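PDB 4GS5: acyl-CoA synthetase (AMP-forming)/AMP-acid ligase II-like protein from Dyadobacter fermentans, which probably activates a carboxylic acid, perhaps a medium-chain fatty acid, as its adenylate and joins it to coenzyme A. Local coordinates for residues Q146-G151 with S169-P174; V175-G180 with K191-P196. One frame throughout, in Å; residues are numbered along the deposited sequence. Where two conformers were deposited one is given.

How the interactions relate
Interaction 1 and interaction 2 follow one another along the chain, with centres about 13 Å apart. Residues 169-174 of interaction 1 run straight into strand 175-180 of interaction 2. Interaction 1 lies farther out, its centre about 22 Å from the centre of the chain against about 12 Å. It joins two connecting segments, mainly by van der Waals packing of the Met173 side chain against apolar groups and oxygens alike, with one bridging water at its more exposed margin. Interaction 2 instead pairs the two strands of a hairpin through direct backbone hydrogen bonds. Both are partly buried, and each has three buried residues. The Asn194 side chain joins the two contacts.

Interaction 1 (Q146-G151 with S169-P174); sequences QVDRLG and SDLAMP
The selenomethionine side chain of Met173 reaches across to Val147, Leu150 and Gly151. This is packing between two connections in the AMP-binding enzyme fold. The 3-10 segment 146-150 leads toward strand 153-155, and residues 169-174 lead from helix 162-169 into strand 175-180.

CG of Met173 stands anti to the backbone N (chi1 166°), which sends the chain toward the 3-10 turn. Its CG lies 3.2 Å from the O of Gly151. A bend at chi3 (65°) then turns the methyl CE over to Val147, 3.4 Å from its O and close to its CG2. SE rests against CB of Leu150 at 3.9 Å. The Asp148 carboxylate crosses this chain at a slant, with OD1 3.6 Å from Met173 CB. Val147 divides its two methyls between partners: CG2 goes to Met173, and CG1 meets CD2 of Leu171 at 4.0 Å. The Val147 and Leu171 side chains also cross at a slant. Beyond the contact, Val147 and Leu150 pack on helix 131-139, and Leu150 also touches strand 126-129.

Ala172 is the centre of an inverse gamma turn, closed by a weak bond from Met173 N to Leu171 O. A water bridges the segments beside this turn. It donates to OD2 of Asp148 at 2.6 Å and accepts from the N of Ala172 at 2.9 Å.

Interaction 2 (V175-G180 with K191-P196); sequences VYQSYG and KALNGP
Asn194 and Val175 meet at the end of an antiparallel beta hairpin, strands 175-180 and 187-192. Gln177 and Lys191 form a hydrogen-bonded pair: Lys191 N lies 2.8 Å from Gln177 O in a nearly straight bond (178°), and Gln177 N bonds back to Lys191 O. Tyr176 and Ala192 are the neighbouring non-hydrogen-bonded pair. Leu193 N continues the pairing to Val175 O at 2.9 Å.

Leu193 runs back over Val175 and Gln177. Its CB lies 3.6 Å from Val175 O, with CG nearby. CD1 touches both CG1 of Val175 (4.0 Å) and CB of Gln177 (3.9 Å).

Asn194 CG sits between the backbone N and the carbonyl carbon (chi1 59°), which brings the amide to Val175. OD1 accepts the N-H of Val175 (N to OD1 3.2 Å), the donor tilted 30° from the carbonyl plane. ND2 lies against CG2 of Val175 and bonds to the O of Met173 and Ile168. With an alanine here, the N-H of Val175 and both of those carbonyls would probably lose their amide partner.

Gln177 NE2 bonds to Gly156 O and Ala158 O, and OE1 to Val160 N. Strand 175-180 lies between strands 153-155 and 187-192; Val175 and Leu193 pack on Ile168 of helix 162-169 and on Leu155.

Interaction 1 (Q146-G151 with S169-P174)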
loop_
_atom_site.group_PDB
_atom_site.type_symbol
_atom_site.label_atom_id
_atom_site.label_comp_id
_atom_site.label_asym_id
_atom_site.label_seq_id
_atom_site.Cartn_x
_atom_site.Cartn_y
_atom_site.Cartn_z
ATOM N N GLN A 146 -19.374 18.359 -6.848
ATOM C CA GLN A 146 -20.195 17.297 -6.273
ATOM C C GLN A 146 -19.369 16.235 -5.559
ATOM O O GLN A 146 -19.902 15.192 -5.198
ATOM C CB GLN A 146 -21.035 16.609 -7.359
ATOM C CG GLN A 146 -22.151 17.457 -7.937
ATOM C CD GLN A 146 -21.636 18.577 -8.815
ATOM O OE1 GLN A 146 -21.147 18.336 -9.925
ATOM N NE2 GLN A 146 -21.742 19.809 -8.327
ATOM N N VAL A 147 -18.076 16.484 -5.352
ATOM C CA VAL A 147 -17.223 15.476 -4.716
ATOM C C VAL A 147 -17.762 15.011 -3.349
ATOM O O VAL A 147 -17.586 13.850 -2.962
ATOM C CB VAL A 147 -15.765 15.956 -4.582
ATOM C CG1 VAL A 147 -15.675 17.136 -3.627
ATOM C CG2 VAL A 147 -14.868 14.815 -4.121
ATOM N N ASP A 148 -18.428 15.904 -2.625
ATOM C CA ASP A 148 -18.954 15.536 -1.314
ATOM C C ASP A 148 -20.177 14.591 -1.385
ATOM O O ASP A 148 -20.487 13.899 -0.417
ATOM C CB ASP A 148 -19.197 16.777 -0.447
ATOM C CG ASP A 148 -17.891 17.378 0.074
ATOM O OD1 ASP A 148 -16.842 16.704 -0.016
ATOM O OD2 ASP A 148 -17.898 18.511 0.582
ATOM N N ARG A 149 -20.829 14.527 -2.544
ATOM C CA ARG A 149 -21.929 13.591 -2.745
ATOM C C ARG A 149 -21.462 12.134 -2.640
ATOM O O ARG A 149 -22.274 11.205 -2.625
ATOM C CB ARG A 149 -22.611 13.842 -4.088
ATOM C CG ARG A 149 -23.797 14.812 -4.040
ATOM C CD ARG A 149 -23.393 16.220 -3.632
ATOM N NE ARG A 149 -24.307 17.226 -4.178
ATOM C CZ ARG A 149 -23.921 18.419 -4.619
ATOM N NH1 ARG A 149 -24.808 19.273 -5.107
ATOM N NH2 ARG A 149 -22.644 18.760 -4.570
ATOM N N LEU A 150 -20.150 11.929 -2.585
ATOM C CA LEU A 150 -19.606 10.587 -2.348
ATOM C C LEU A 150 -19.876 10.102 -0.915
ATOM O O LEU A 150 -19.842 8.893 -0.655
ATOM C CB LEU A 150 -18.110 10.537 -2.642
ATOM C CG LEU A 150 -17.683 10.803 -4.093
ATOM C CD1 LEU A 150 -16.161 10.901 -4.198
ATOM C CD2 LEU A 150 -18.213 9.728 -5.030
ATOM N N GLY A 151 -20.150 11.035 0.005
ATOM C CA GLY A 151 -20.416 10.687 1.403
ATOM C C GLY A 151 -19.160 10.393 2.219
ATOM O O GLY A 151 -18.745 11.175 3.091
ATOM N N SER A 169 -7.082 16.858 2.349
ATOM C CA SER A 169 -7.046 17.541 3.641
ATOM C C SER A 169 -8.075 18.649 3.734
ATOM O O SER A 169 -8.515 19.002 4.822
ATOM C CB SER A 169 -5.670 18.161 3.907
ATOM O OG SER A 169 -4.713 17.156 4.171
ATOM N N ASP A 170 -8.438 19.220 2.594
ATOM C CA ASP A 170 -9.389 20.320 2.600
ATOM C C ASP A 170 -10.849 19.943 2.342
ATOM O O ASP A 170 -11.713 20.824 2.288
ATOM C CB ASP A 170 -8.945 21.425 1.646
ATOM C CG ASP A 170 -8.565 22.678 2.386
ATOM O OD1 ASP A 170 -9.449 23.543 2.593
ATOM O OD2 ASP A 170 -7.387 22.781 2.798
ATOM N N LEU A 171 -11.120 18.647 2.191
ATOM C CA LEU A 171 -12.482 18.172 1.963
ATOM C C LEU A 171 -13.217 17.966 3.282
ATOM O O LEU A 171 -12.713 17.307 4.173
ATOM C CB LEU A 171 -12.479 16.860 1.173
ATOM C CG LEU A 171 -11.907 16.882 -0.244
ATOM C CD1 LEU A 171 -11.907 15.463 -0.847
ATOM C CD2 LEU A 171 -12.706 17.837 -1.106
ATOM N N ALA A 172 -14.416 18.530 3.387
ATOM C CA ALA A 172 -15.294 18.297 4.523
ATOM C C ALA A 172 -16.020 16.963 4.385
ATOM O O ALA A 172 -17.260 16.912 4.374
ATOM C CB ALA A 172 -16.303 19.451 4.650
HETATM N N MSE A 173 -15.238 15.892 4.282
HETATM C CA MSE A 173 -15.757 14.548 4.039
HETATM C C MSE A 173 -14.720 13.518 4.460
HETATM O O MSE A 173 -13.560 13.634 4.077
HETATM C CB MSE A 173 -16.043 14.361 2.544
HETATM C CG MSE A 173 -16.256 12.914 2.172
HETATM SE SE MSE A 173 -16.845 12.640 0.337
HETATM C CE MSE A 173 -15.232 13.286 -0.551
ATOM N N PRO A 174 -15.134 12.486 5.215
ATOM C CA PRO A 174 -14.185 11.469 5.682
ATOM C C PRO A 174 -13.556 10.693 4.533
ATOM O O PRO A 174 -14.288 10.095 3.752
ATOM C CB PRO A 174 -15.053 10.519 6.532
ATOM C CG PRO A 174 -16.319 11.217 6.763
ATOM C CD PRO A 174 -16.509 12.220 5.674
HETATM O O HOH W 1 -15.696 19.771 1.160
#

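Interaction 2 (V175-G180 with K191-P196)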
loop_
_atom_site.group_PDB
_atom_site.type_symbol
_atom_site.label_atom_id
_atom_site.label_comp_id
_atom_site.label_asym_id
_atom_site.label_seq_id
_atom_site.Cartn_x
_atom_site.Cartn_y
_atom_site.Cartn_z
ATOM N N VAL A 175 -12.222 10.701 4.448
ATOM C CA VAL A 175 -11.495 9.934 3.446
ATOM C C VAL A 175 -10.435 9.058 4.133
ATOM O O VAL A 175 -9.687 9.533 5.009
ATOM C CB VAL A 175 -10.803 10.872 2.432
ATOM C CG1 VAL A 175 -10.069 10.076 1.396
ATOM C CG2 VAL A 175 -11.836 11.789 1.749
ATOM N N TYR A 176 -10.389 7.784 3.745
ATOM C CA TYR A 176 -9.493 6.809 4.348
ATOM C C TYR A 176 -8.722 6.134 3.245
ATOM O O TYR A 176 -9.142 6.189 2.090
ATOM C CB TYR A 176 -10.289 5.738 5.102
ATOM C CG TYR A 176 -11.143 6.294 6.200
ATOM C CD1 TYR A 176 -10.643 6.442 7.493
ATOM C CD2 TYR A 176 -12.455 6.673 5.951
ATOM C CE1 TYR A 176 -11.436 6.957 8.508
ATOM C CE2 TYR A 176 -13.246 7.183 6.949
ATOM C CZ TYR A 176 -12.741 7.320 8.223
ATOM O OH TYR A 176 -13.547 7.834 9.207
ATOM N N GLN A 177 -7.594 5.516 3.591
ATOM C CA GLN A 177 -6.859 4.692 2.639
ATOM C C GLN A 177 -6.576 3.325 3.254
ATOM O O GLN A 177 -6.221 3.235 4.427
ATOM C CB GLN A 177 -5.553 5.365 2.161
ATOM C CG GLN A 177 -4.866 4.564 1.027
ATOM C CD GLN A 177 -3.923 5.399 0.176
ATOM O OE1 GLN A 177 -3.331 6.358 0.652
ATOM N NE2 GLN A 177 -3.805 5.045 -1.103
ATOM N N SER A 178 -6.759 2.271 2.461
ATOM C CA SER A 178 -6.581 0.890 2.919
ATOM C C SER A 178 -5.119 0.464 2.934
ATOM O O SER A 178 -4.316 0.917 2.110
ATOM C CB SER A 178 -7.296 -0.071 1.961
ATOM O OG SER A 178 -8.687 0.172 1.954
ATOM N N TYR A 179 -4.785 -0.422 3.859
ATOM C CA TYR A 179 -3.579 -1.235 3.735
ATOM C C TYR A 179 -4.047 -2.682 3.665
ATOM O O TYR A 179 -4.813 -3.121 4.517
ATOM C CB TYR A 179 -2.660 -1.049 4.944
ATOM C CG TYR A 179 -1.476 -2.009 4.974
ATOM C CD1 TYR A 179 -0.278 -1.685 4.355
ATOM C CD2 TYR A 179 -1.556 -3.228 5.655
ATOM C CE1 TYR A 179 0.819 -2.558 4.399
ATOM C CE2 TYR A 179 -0.478 -4.099 5.704
ATOM C CZ TYR A 179 0.707 -3.760 5.079
ATOM O OH TYR A 179 1.779 -4.626 5.134
ATOM N N GLY A 180 -3.620 -3.411 2.642
ATOM C CA GLY A 180 -4.030 -4.794 2.490
ATOM C C GLY A 180 -3.271 -5.462 1.365
ATOM O O GLY A 180 -2.336 -4.886 0.800
ATOM N N LYS A 191 -5.896 4.004 7.124
ATOM C CA LYS A 191 -5.295 5.303 7.446
ATOM C C LYS A 191 -6.323 6.425 7.289
ATOM O O LYS A 191 -7.043 6.472 6.296
ATOM C CB LYS A 191 -4.140 5.578 6.483
ATOM C CG LYS A 191 -3.471 6.962 6.687
ATOM C CD LYS A 191 -2.371 7.203 5.658
ATOM C CE LYS A 191 -1.128 6.390 5.951
ATOM N NZ LYS A 191 -0.076 6.597 4.900
ATOM N N ALA A 192 -6.398 7.342 8.244
ATOM C CA ALA A 192 -7.278 8.500 8.067
ATOM C C ALA A 192 -6.533 9.590 7.315
ATOM O O ALA A 192 -5.463 10.013 7.749
ATOM C CB ALA A 192 -7.773 9.031 9.454
ATOM N N LEU A 193 -7.079 10.054 6.192
ATOM C CA LEU A 193 -6.346 11.039 5.384
ATOM C C LEU A 193 -6.783 12.487 5.623
ATOM O O LEU A 193 -6.190 13.418 5.084
ATOM C CB LEU A 193 -6.444 10.716 3.884
ATOM C CG LEU A 193 -5.852 9.385 3.414
ATOM C CD1 LEU A 193 -6.191 9.157 1.917
ATOM C CD2 LEU A 193 -4.340 9.320 3.645
ATOM N N ASN A 194 -7.834 12.692 6.403
ATOM C CA ASN A 194 -8.215 14.063 6.770
ATOM C C ASN A 194 -8.988 14.060 8.082
ATOM O O ASN A 194 -9.144 13.015 8.708
ATOM C CB ASN A 194 -9.012 14.767 5.647
ATOM C CG ASN A 194 -10.294 14.019 5.273
ATOM O OD1 ASN A 194 -10.735 13.119 5.988
ATOM N ND2 ASN A 194 -10.898 14.400 4.150
ATOM N N GLY A 195 -9.439 15.231 8.518
ATOM C CA GLY A 195 -10.092 15.353 9.811
ATOM C C GLY A 195 -9.034 15.476 10.898
ATOM O O GLY A 195 -7.831 15.326 10.632
ATOM N N PRO A 196 -9.468 15.708 12.146
ATOM C CA PRO A 196 -8.461 15.967 13.175
ATOM C C PRO A 196 -7.646 14.717 13.519
ATOM O O PRO A 196 -6.596 14.857 14.122
ATOM C CB PRO A 196 -9.292 16.449 14.373
ATOM C CG PRO A 196 -10.636 15.830 14.180
ATOM C CD PRO A 196 -10.844 15.766 12.674
HETATM O O HOH W 2 -10.508 10.645 7.516
HETATM O O HOH W 3 -1.438 7.480 2.168
#